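Local atomic coordinates of nematode fatty acid retinoid binding protein (Necator americanus, PDB entry 4XCP), a protein that probably binds fatty acids and retinol, with two molecules of palmitic acid held within its all-helical fold. Residues A[108-111]-A[112-116]; A[45-48]-A[49-52]; A[55-59]-A[60-64]. One frame throughout, in Å; residues are numbered along the deposited sequence.

Contact 1 (A[108-111]-A[112-116]). With PLM (palmitic acid), chain B; PLM (palmitic acid), chain C.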
loop_
_atom_site.group_PDB
_atom_site.type_symbol
_atom_site.label_atom_id
_atom_site.label_comp_id
_atom_site.label_asym_id
_atom_site.label_seq_id
_atom_site.Cartn_x
_atom_site.Cartn_y
_atom_site.Cartn_z
ATOM N N ARG A 108 0.712 5.339 1.342
ATOM C CA ARG A 108 1.827 6.035 0.704
ATOM C C ARG A 108 2.612 6.923 1.690
ATOM O O ARG A 108 3.827 7.039 1.563
ATOM C CB ARG A 108 1.369 6.809 -0.547
ATOM C CG ARG A 108 0.937 5.870 -1.685
ATOM C CD ARG A 108 1.346 6.360 -3.054
ATOM N NE ARG A 108 0.326 7.179 -3.707
ATOM C CZ ARG A 108 -0.355 6.814 -4.793
ATOM N NH1 ARG A 108 -0.171 5.614 -5.332
ATOM N NH2 ARG A 108 -1.242 7.633 -5.330
ATOM N N GLY A 109 1.914 7.525 2.653
ATOM C CA GLY A 109 2.526 8.310 3.719
ATOM C C GLY A 109 3.364 7.411 4.618
ATOM O O GLY A 109 4.451 7.802 5.039
ATOM N N ILE A 110 2.892 6.164 4.874
ATOM C CA ILE A 110 3.631 5.169 5.668
ATOM C C ILE A 110 4.891 4.767 4.897
ATOM O O ILE A 110 5.987 4.749 5.462
ATOM C CB ILE A 110 2.727 3.947 6.024
ATOM C CG1 ILE A 110 1.670 4.316 7.120
ATOM C CG2 ILE A 110 3.554 2.685 6.391
ATOM C CD1 ILE A 110 2.258 4.880 8.546
ATOM N N LYS A 111 4.724 4.463 3.603
ATOM C CA LYS A 111 5.801 4.090 2.683
ATOM C C LYS A 111 6.872 5.202 2.611
ATOM O O LYS A 111 8.056 4.899 2.728
ATOM C CB LYS A 111 5.201 3.810 1.302
ATOM C CG LYS A 111 6.166 3.147 0.338
ATOM C CD LYS A 111 5.480 2.718 -0.967
ATOM C CE LYS A 111 4.617 1.487 -0.820
ATOM N NZ LYS A 111 5.393 0.325 -0.326
ATOM N N ALA A 112 6.448 6.494 2.498
ATOM C CA ALA A 112 7.350 7.660 2.457
ATOM C C ALA A 112 8.283 7.673 3.680
ATOM O O ALA A 112 9.457 8.022 3.557
ATOM C CB ALA A 112 6.541 8.953 2.410
ATOM N N ARG A 113 7.772 7.235 4.842
ATOM C CA ARG A 113 8.533 7.195 6.085
ATOM C C ARG A 113 9.650 6.131 6.093
ATOM O O ARG A 113 10.632 6.311 6.816
ATOM C CB ARG A 113 7.592 7.057 7.280
ATOM C CG ARG A 113 6.772 8.323 7.493
ATOM C CD ARG A 113 6.101 8.324 8.840
ATOM N NE ARG A 113 7.093 8.325 9.914
ATOM C CZ ARG A 113 6.808 8.078 11.184
ATOM N NH1 ARG A 113 5.562 7.822 11.555
ATOM N NH2 ARG A 113 7.768 8.096 12.097
ATOM N N TYR A 114 9.523 5.051 5.287
ATOM C CA TYR A 114 10.554 4.008 5.173
ATOM C C TYR A 114 11.696 4.453 4.242
ATOM O O TYR A 114 12.790 3.882 4.302
ATOM C CB TYR A 114 9.970 2.672 4.679
ATOM C CG TYR A 114 9.212 1.898 5.737
ATOM C CD1 TYR A 114 9.885 1.146 6.698
ATOM C CD2 TYR A 114 7.820 1.926 5.787
ATOM C CE1 TYR A 114 9.193 0.488 7.716
ATOM C CE2 TYR A 114 7.116 1.213 6.759
ATOM C CZ TYR A 114 7.806 0.502 7.724
ATOM O OH TYR A 114 7.104 -0.165 8.696
ATOM N N TYR A 115 11.428 5.445 3.366
ATOM C CA TYR A 115 12.396 5.993 2.408
ATOM C C TYR A 115 13.195 7.094 3.051
ATOM O O TYR A 115 14.414 7.128 2.908
ATOM C CB TYR A 115 11.684 6.578 1.194
ATOM C CG TYR A 115 11.186 5.576 0.179
ATOM C CD1 TYR A 115 12.029 4.588 -0.329
ATOM C CD2 TYR A 115 9.908 5.683 -0.360
ATOM C CE1 TYR A 115 11.588 3.694 -1.303
ATOM C CE2 TYR A 115 9.467 4.816 -1.357
ATOM C CZ TYR A 115 10.308 3.820 -1.822
ATOM O OH TYR A 115 9.864 2.989 -2.814
ATOM N N THR A 116 12.503 8.009 3.744
ATOM C CA THR A 116 13.119 9.127 4.444
ATOM C C THR A 116 13.623 8.649 5.831
ATOM O O THR A 116 13.701 7.433 6.089
ATOM C CB THR A 116 12.171 10.362 4.438
ATOM O OG1 THR A 116 12.921 11.533 4.760
ATOM C CG2 THR A 116 10.970 10.225 5.384
HETATM C C1 PLM B . 3.868 -0.182 2.993
HETATM O O1 PLM B . 4.189 -0.856 1.923
HETATM O O2 PLM B . 2.747 0.266 3.185
HETATM C C2 PLM B . 4.996 -0.021 3.970
HETATM C C3 PLM B . 6.347 -0.597 3.553
HETATM C C4 PLM B . 7.155 0.316 2.653
HETATM C C5 PLM B . 8.490 -0.254 2.225
HETATM C C6 PLM B . 9.395 0.726 1.493
HETATM C C7 PLM B . 9.716 0.366 0.050
HETATM C C8 PLM B . 8.574 0.619 -0.895
HETATM C C9 PLM B . 8.810 0.187 -2.301
HETATM C CA PLM B . 7.641 -0.525 -2.921
HETATM C CB PLM B . 6.709 0.297 -3.783
HETATM C CC PLM B . 5.628 -0.528 -4.503
HETATM C CD PLM B . 4.443 -1.012 -3.644
HETATM C CE PLM B . 4.743 -2.170 -2.689
HETATM C CF PLM B . 3.542 -2.750 -1.990
HETATM C CG PLM B . 3.103 -2.029 -0.732
HETATM C C1 PLM C . -1.716 9.103 -8.926
HETATM O O1 PLM C . -1.090 8.940 -9.948
HETATM O O2 PLM C . -1.469 10.070 -8.083
HETATM C C2 PLM C . -2.849 8.212 -8.509
HETATM C C3 PLM C . -2.866 6.846 -9.189
HETATM C C4 PLM C . -3.857 5.884 -8.565
HETATM C C5 PLM C . -3.335 5.156 -7.334
HETATM C C6 PLM C . -2.373 4.016 -7.638
HETATM C C7 PLM C . -2.229 3.018 -6.499
HETATM C C8 PLM C . -1.170 1.948 -6.716
HETATM C C9 PLM C . -0.201 1.780 -5.560
HETATM C CA PLM C . 0.924 0.796 -5.836
HETATM C CB PLM C . 1.979 1.288 -6.826
HETATM C CC PLM C . 2.854 2.426 -6.321
HETATM C CD PLM C . 4.094 2.633 -7.165
HETATM C CE PLM C . 5.017 3.763 -6.706
HETATM C CF PLM C . 6.500 3.383 -6.610
HETATM C CG PLM C . 7.415 4.247 -7.445
#

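Contact 2 (A[45-48]-A[49-52])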
loop_
_atom_site.group_PDB
_atom_site.type_symbol
_atom_site.label_atom_id
_atom_site.label_comp_id
_atom_site.label_asym_id
_atom_site.label_seq_id
_atom_site.Cartn_x
_atom_site.Cartn_y
_atom_site.Cartn_z
ATOM N N LYS A 45 16.342 -1.753 -3.657
ATOM C CA LYS A 45 16.086 -0.794 -2.575
ATOM C C LYS A 45 16.840 0.515 -2.795
ATOM O O LYS A 45 16.270 1.570 -2.554
ATOM C CB LYS A 45 16.495 -1.402 -1.230
ATOM C CG LYS A 45 15.571 -2.529 -0.768
ATOM C CD LYS A 45 16.359 -3.253 0.297
ATOM C CE LYS A 45 15.664 -4.348 1.005
ATOM N NZ LYS A 45 16.550 -4.831 2.105
ATOM N N THR A 46 18.105 0.450 -3.279
ATOM C CA THR A 46 18.871 1.660 -3.581
ATOM C C THR A 46 18.156 2.469 -4.663
ATOM O O THR A 46 17.983 3.682 -4.514
ATOM C CB THR A 46 20.297 1.316 -4.000
ATOM O OG1 THR A 46 20.944 0.816 -2.844
ATOM C CG2 THR A 46 21.066 2.542 -4.544
ATOM N N VAL A 47 17.747 1.788 -5.749
ATOM C CA VAL A 47 17.099 2.426 -6.891
ATOM C C VAL A 47 15.728 3.024 -6.496
ATOM O O VAL A 47 15.435 4.158 -6.888
ATOM C CB VAL A 47 17.063 1.477 -8.120
ATOM C CG1 VAL A 47 16.254 2.074 -9.267
ATOM C CG2 VAL A 47 18.492 1.181 -8.596
ATOM N N LEU A 48 14.950 2.319 -5.650
ATOM C CA LEU A 48 13.657 2.833 -5.173
ATOM C C LEU A 48 13.845 4.100 -4.341
ATOM O O LEU A 48 13.150 5.098 -4.572
ATOM C CB LEU A 48 12.867 1.759 -4.392
ATOM C CG LEU A 48 12.333 0.586 -5.240
ATOM C CD1 LEU A 48 11.800 -0.521 -4.352
ATOM C CD2 LEU A 48 11.242 1.043 -6.231
ATOM N N LYS A 49 14.818 4.076 -3.428
ATOM C CA LYS A 49 15.170 5.206 -2.576
ATOM C C LYS A 49 15.644 6.404 -3.421
ATOM O O LYS A 49 15.177 7.523 -3.194
ATOM C CB LYS A 49 16.243 4.783 -1.554
ATOM C CG LYS A 49 16.684 5.895 -0.601
ATOM C CD LYS A 49 17.692 5.383 0.404
ATOM C CE LYS A 49 18.185 6.466 1.341
ATOM N NZ LYS A 49 17.139 6.908 2.304
ATOM N N GLU A 50 16.539 6.170 -4.403
ATOM C CA GLU A 50 17.035 7.243 -5.293
ATOM C C GLU A 50 15.894 7.873 -6.113
ATOM O O GLU A 50 15.843 9.089 -6.242
ATOM C CB GLU A 50 18.134 6.719 -6.240
ATOM C CG GLU A 50 19.454 6.500 -5.536
ATOM C CD GLU A 50 20.484 5.739 -6.340
ATOM O OE1 GLU A 50 20.127 5.160 -7.388
ATOM O OE2 GLU A 50 21.637 5.652 -5.873
ATOM N N VAL A 51 14.985 7.047 -6.663
ATOM C CA VAL A 51 13.831 7.562 -7.408
ATOM C C VAL A 51 12.943 8.394 -6.448
ATOM O O VAL A 51 12.568 9.506 -6.782
ATOM C CB VAL A 51 13.038 6.440 -8.149
ATOM C CG1 VAL A 51 11.702 6.967 -8.700
ATOM C CG2 VAL A 51 13.876 5.855 -9.279
ATOM N N PHE A 52 12.648 7.872 -5.255
ATOM C CA PHE A 52 11.826 8.596 -4.292
ATOM C C PHE A 52 12.465 9.957 -3.939
ATOM O O PHE A 52 11.777 10.982 -3.939
ATOM C CB PHE A 52 11.551 7.767 -3.013
ATOM C CG PHE A 52 10.793 8.589 -1.979
ATOM C CD1 PHE A 52 9.410 8.745 -2.066
ATOM C CD2 PHE A 52 11.473 9.276 -0.977
ATOM C CE1 PHE A 52 8.713 9.549 -1.139
ATOM C CE2 PHE A 52 10.776 10.061 -0.037
ATOM C CZ PHE A 52 9.401 10.191 -0.132
#

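Contact 3 (A[55-59]-A[60-64]). With PLM (palmitic acid), chain C.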
loop_
_atom_site.group_PDB
_atom_site.type_symbol
_atom_site.label_atom_id
_atom_site.label_comp_id
_atom_site.label_asym_id
_atom_site.label_seq_id
_atom_site.Cartn_x
_atom_site.Cartn_y
_atom_site.Cartn_z
ATOM N N GLY A 55 12.205 12.829 -6.368
ATOM C CA GLY A 55 10.843 13.329 -6.411
ATOM C C GLY A 55 10.755 14.685 -5.728
ATOM O O GLY A 55 11.799 15.292 -5.435
ATOM N N PRO A 56 9.532 15.231 -5.491
ATOM C CA PRO A 56 8.202 14.667 -5.792
ATOM C C PRO A 56 7.914 14.690 -7.291
ATOM O O PRO A 56 8.611 15.369 -8.053
ATOM C CB PRO A 56 7.255 15.565 -4.971
ATOM C CG PRO A 56 7.930 16.872 -4.971
ATOM C CD PRO A 56 9.403 16.568 -4.877
ATOM N N TYR A 57 6.898 13.923 -7.697
ATOM C CA TYR A 57 6.484 13.765 -9.088
ATOM C C TYR A 57 5.066 14.262 -9.272
ATOM O O TYR A 57 4.353 14.432 -8.283
ATOM C CB TYR A 57 6.603 12.274 -9.494
ATOM C CG TYR A 57 8.029 11.780 -9.431
ATOM C CD1 TYR A 57 8.941 12.093 -10.433
ATOM C CD2 TYR A 57 8.485 11.046 -8.337
ATOM C CE1 TYR A 57 10.269 11.685 -10.356
ATOM C CE2 TYR A 57 9.805 10.604 -8.264
ATOM C CZ TYR A 57 10.694 10.933 -9.270
ATOM O OH TYR A 57 11.998 10.525 -9.189
ATOM N N LYS A 58 4.641 14.443 -10.532
ATOM C CA LYS A 58 3.282 14.896 -10.857
ATOM C C LYS A 58 2.251 13.858 -10.400
ATOM O O LYS A 58 1.213 14.208 -9.847
ATOM C CB LYS A 58 3.158 15.151 -12.377
ATOM C CG LYS A 58 1.762 15.597 -12.836
ATOM C CD LYS A 58 1.640 15.602 -14.353
ATOM C CE LYS A 58 0.197 15.726 -14.808
ATOM N NZ LYS A 58 -0.358 17.093 -14.607
ATOM N N ASN A 59 2.566 12.574 -10.598
ATOM C CA ASN A 59 1.666 11.467 -10.280
ATOM C C ASN A 59 2.486 10.177 -10.198
ATOM O O ASN A 59 3.701 10.202 -10.422
ATOM C CB ASN A 59 0.542 11.379 -11.366
ATOM C CG ASN A 59 1.012 11.417 -12.818
ATOM O OD1 ASN A 59 2.049 10.880 -13.190
ATOM N ND2 ASN A 59 0.227 12.013 -13.699
ATOM N N THR A 60 1.824 9.064 -9.861
ATOM C CA THR A 60 2.429 7.733 -9.735
ATOM C C THR A 60 3.066 7.277 -11.044
ATOM O O THR A 60 4.196 6.788 -11.023
ATOM C CB THR A 60 1.415 6.732 -9.166
ATOM O OG1 THR A 60 0.846 7.322 -8.002
ATOM C CG2 THR A 60 2.055 5.403 -8.774
ATOM N N GLU A 61 2.364 7.480 -12.168
ATOM C CA GLU A 61 2.812 7.112 -13.513
ATOM C C GLU A 61 4.187 7.733 -13.862
ATOM O O GLU A 61 5.034 7.051 -14.447
ATOM C CB GLU A 61 1.734 7.476 -14.553
ATOM C CG GLU A 61 0.451 6.647 -14.457
ATOM C CD GLU A 61 -0.529 6.919 -13.321
ATOM O OE1 GLU A 61 -0.499 8.028 -12.735
ATOM O OE2 GLU A 61 -1.349 6.015 -13.033
ATOM N N GLU A 62 4.418 9.006 -13.454
ATOM C CA GLU A 62 5.681 9.741 -13.688
ATOM C C GLU A 62 6.818 9.165 -12.814
ATOM O O GLU A 62 7.963 9.048 -13.271
ATOM C CB GLU A 62 5.484 11.235 -13.429
ATOM C CG GLU A 62 6.591 12.102 -13.983
ATOM C CD GLU A 62 6.304 13.575 -13.788
ATOM O OE1 GLU A 62 6.741 14.122 -12.753
ATOM O OE2 GLU A 62 5.585 14.163 -14.627
ATOM N N SER A 63 6.475 8.780 -11.568
ATOM C CA SER A 63 7.388 8.137 -10.625
ATOM C C SER A 63 7.843 6.762 -11.199
ATOM O O SER A 63 9.027 6.441 -11.154
ATOM C CB SER A 63 6.691 7.953 -9.278
ATOM O OG SER A 63 7.627 7.452 -8.340
ATOM N N ILE A 64 6.902 5.984 -11.776
ATOM C CA ILE A 64 7.175 4.672 -12.406
ATOM C C ILE A 64 8.051 4.848 -13.674
ATOM O O ILE A 64 8.997 4.083 -13.889
ATOM C CB ILE A 64 5.844 3.906 -12.682
ATOM C CG1 ILE A 64 5.105 3.611 -11.352
ATOM C CG2 ILE A 64 6.079 2.597 -13.499
ATOM C CD1 ILE A 64 3.682 3.028 -11.530
HETATM C C1 PLM C . -1.716 9.103 -8.926
HETATM O O1 PLM C . -1.090 8.940 -9.948
HETATM O O2 PLM C . -1.469 10.070 -8.083
HETATM C C2 PLM C . -2.849 8.212 -8.509
HETATM C C3 PLM C . -2.866 6.846 -9.189
HETATM C C4 PLM C . -3.857 5.884 -8.565
HETATM C C5 PLM C . -3.335 5.156 -7.334
HETATM C C6 PLM C . -2.373 4.016 -7.638
HETATM C C7 PLM C . -2.229 3.018 -6.499
HETATM C C8 PLM C . -1.170 1.948 -6.716
HETATM C C9 PLM C . -0.201 1.780 -5.560
HETATM C CA PLM C . 0.924 0.796 -5.836
HETATM C CB PLM C . 1.979 1.288 -6.826
HETATM C CC PLM C . 2.854 2.426 -6.321
HETATM C CD PLM C . 4.094 2.633 -7.165
HETATM C CE PLM C . 5.017 3.763 -6.706
HETATM C CF PLM C . 6.500 3.383 -6.610
HETATM C CG PLM C . 7.415 4.247 -7.445
#

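Contact 1 (A[108-111]-A[112-116])
Ile110 and Tyr114 lie side by side on the last turns of helix 94-115, CG2 of Ile110 3.9 Å from CE2 of the Tyr114 ring, while the backbone beneath them changes its bonding pattern. Arg108 O still receives a regular helical bond, from Ala112 N at 2.8 Å. At the next residue, the N-H of Arg113 is divided between Gly109 O and Ile110 O, and both bonds are weak. Lys111 O takes Tyr114 N at 3.0 Å and adds a weak bond from Tyr115 N. Ala112 O is then shared by Tyr115 N and Thr116 N. Acceptors here thus serve donors three as well as four residues ahead, as expected where an alpha-helix tightens and unwinds at its C-terminal end.

This helix end belongs to the all-helical fold of the nematode fatty acid and retinol-binding family and forms part of the wall around the lipid. Lys111 sends CG out anti to its own N (chi1 -168°), then bends at its last two torsions, which brings NZ within 2.8 Å of O1 of the chain B palmitic acid in a hydrogen bond. If the ligand is ionised, charge attraction would strengthen this grip. Tyr114 CD2 packs 3.6 Å from C4 of the same ligand, and Tyr115 CZ approaches its C8 at 3.8 Å. Arg108 reaches the second palmitic acid, of chain C, with NH1 3.5 Å from C7, beside the alkyl chain. Arg113 turns instead to the loop beyond the helix and to the next helix: NH2 bonds to Asn118 OD1 and NH1 forms a salt bridge with Asp124.

Contact 2 (A[45-48]-A[49-52])
Glu50, Val51 and Phe52 each return a backbone bond to the residue four places earlier, Thr46, Val47 and Leu48, and Lys49 does the same to Lys45. These are the regular i to i+4 bonds of an alpha-helix, here two turns of helix 42-53 in the all-helical lipid-binding fold. All four are nearly uniform: Glu50 N to Thr46 O measures 2.9 Å and Lys49 N to Lys45 O 3.0 Å, with N-H...O angles of 163° to 164°.

The side chains divide the helix into an inner and an outer side. Inward, Leu48 and Val51 are buried: Leu48 packs on Tyr115 and Leu67 and touches a bound palmitic acid, Val51 meets Ser63, and the Phe52 ring stacks on Tyr115 of helix 94-115. Most of this close packing is made with other helices. Within the helix itself the apolar contact is slight, Val47 CG1 and Val51 CG2 being 4.5 Å apart. Two lysines border the packed face: Lys49 stretches from its backbone and turns only at its last torsion, its NZ donating to Tyr115 O, and Lys45 NZ reaches Phe16 O.

The outer side, more polar and more open, is formed by Thr46 and Glu50, which run alongside each other, pointing the same way. With OG1 of Thr46 beside its own N (chi1 -69°) and weakly hydrogen-bonded to Asp42 O, the methyl group is the branch turned to the glutamate. Glu50 is extended beyond CG and pairs through OE1 with Lys70 in a salt bridge, while its OE2 rests 3.4 Å from Thr46 CG2.

Contact 3 (A[55-59]-A[60-64])
Asn59 and Glu62 share the principal polar contact at the start of helix 60-70. Asn59 OD1 accepts from Glu62 N at 3.0 Å, the donor nearly in line with the C=O bond; a chi1 of 49°, placing CG between the backbone N and the carbonyl carbon, folds the amide back over the first turn. Asn59 O takes two weak bonds, from Glu62 N and Ser63 N. In return, Glu62 OE1 accepts from Lys58 N at 3.1 Å and 172°, met from above the carboxylate plane.

Asn59 is therefore an N-cap, but the reciprocal bond goes to the residue before it, unlike a classic capping box.

Aromatic packing comes from Tyr57. Ser63 CA makes a CH-pi contact over one face of its ring, 4.0 Å from the centroid, Gly55 CA lies over the opposite face, and Glu62 OE1 sits at the edge. Tyr57 OH is bonded to Val51 O.

Ligand contacts gather at the helix start. Thr60 N donates to O1 of the chain C palmitic acid at 2.9 Å; if the carboxyl group is ionised, the helix N-terminus would probably stabilise it. Ser63 OG approaches CG, the last carbon of this palmitic acid, at 3.3 Å.

How the contacts relate
Contacts 1 and 2 each lie within a single helix, whereas contact 3 joins the loop after helix 42-53 to the first turn of helix 60-70. Contact 1 is the most central, partly buried, and touches both palmitic acids, with irregular backbone bonds; contact 2, its centre about 17 Å from the centre of the chain, is regular helix with a buried and an outer side; contact 3 lies at the surface and depends on side-chain capping. Tyr115 of contact 1 packs against contact 2, and a tyrosine hydroxyl ties contact 3 to the backbone of contact 2. Contacts 1 and 3 meet the same chain C palmitic acid differently, the former mainly along its alkyl part and the latter notably at its carboxyl end.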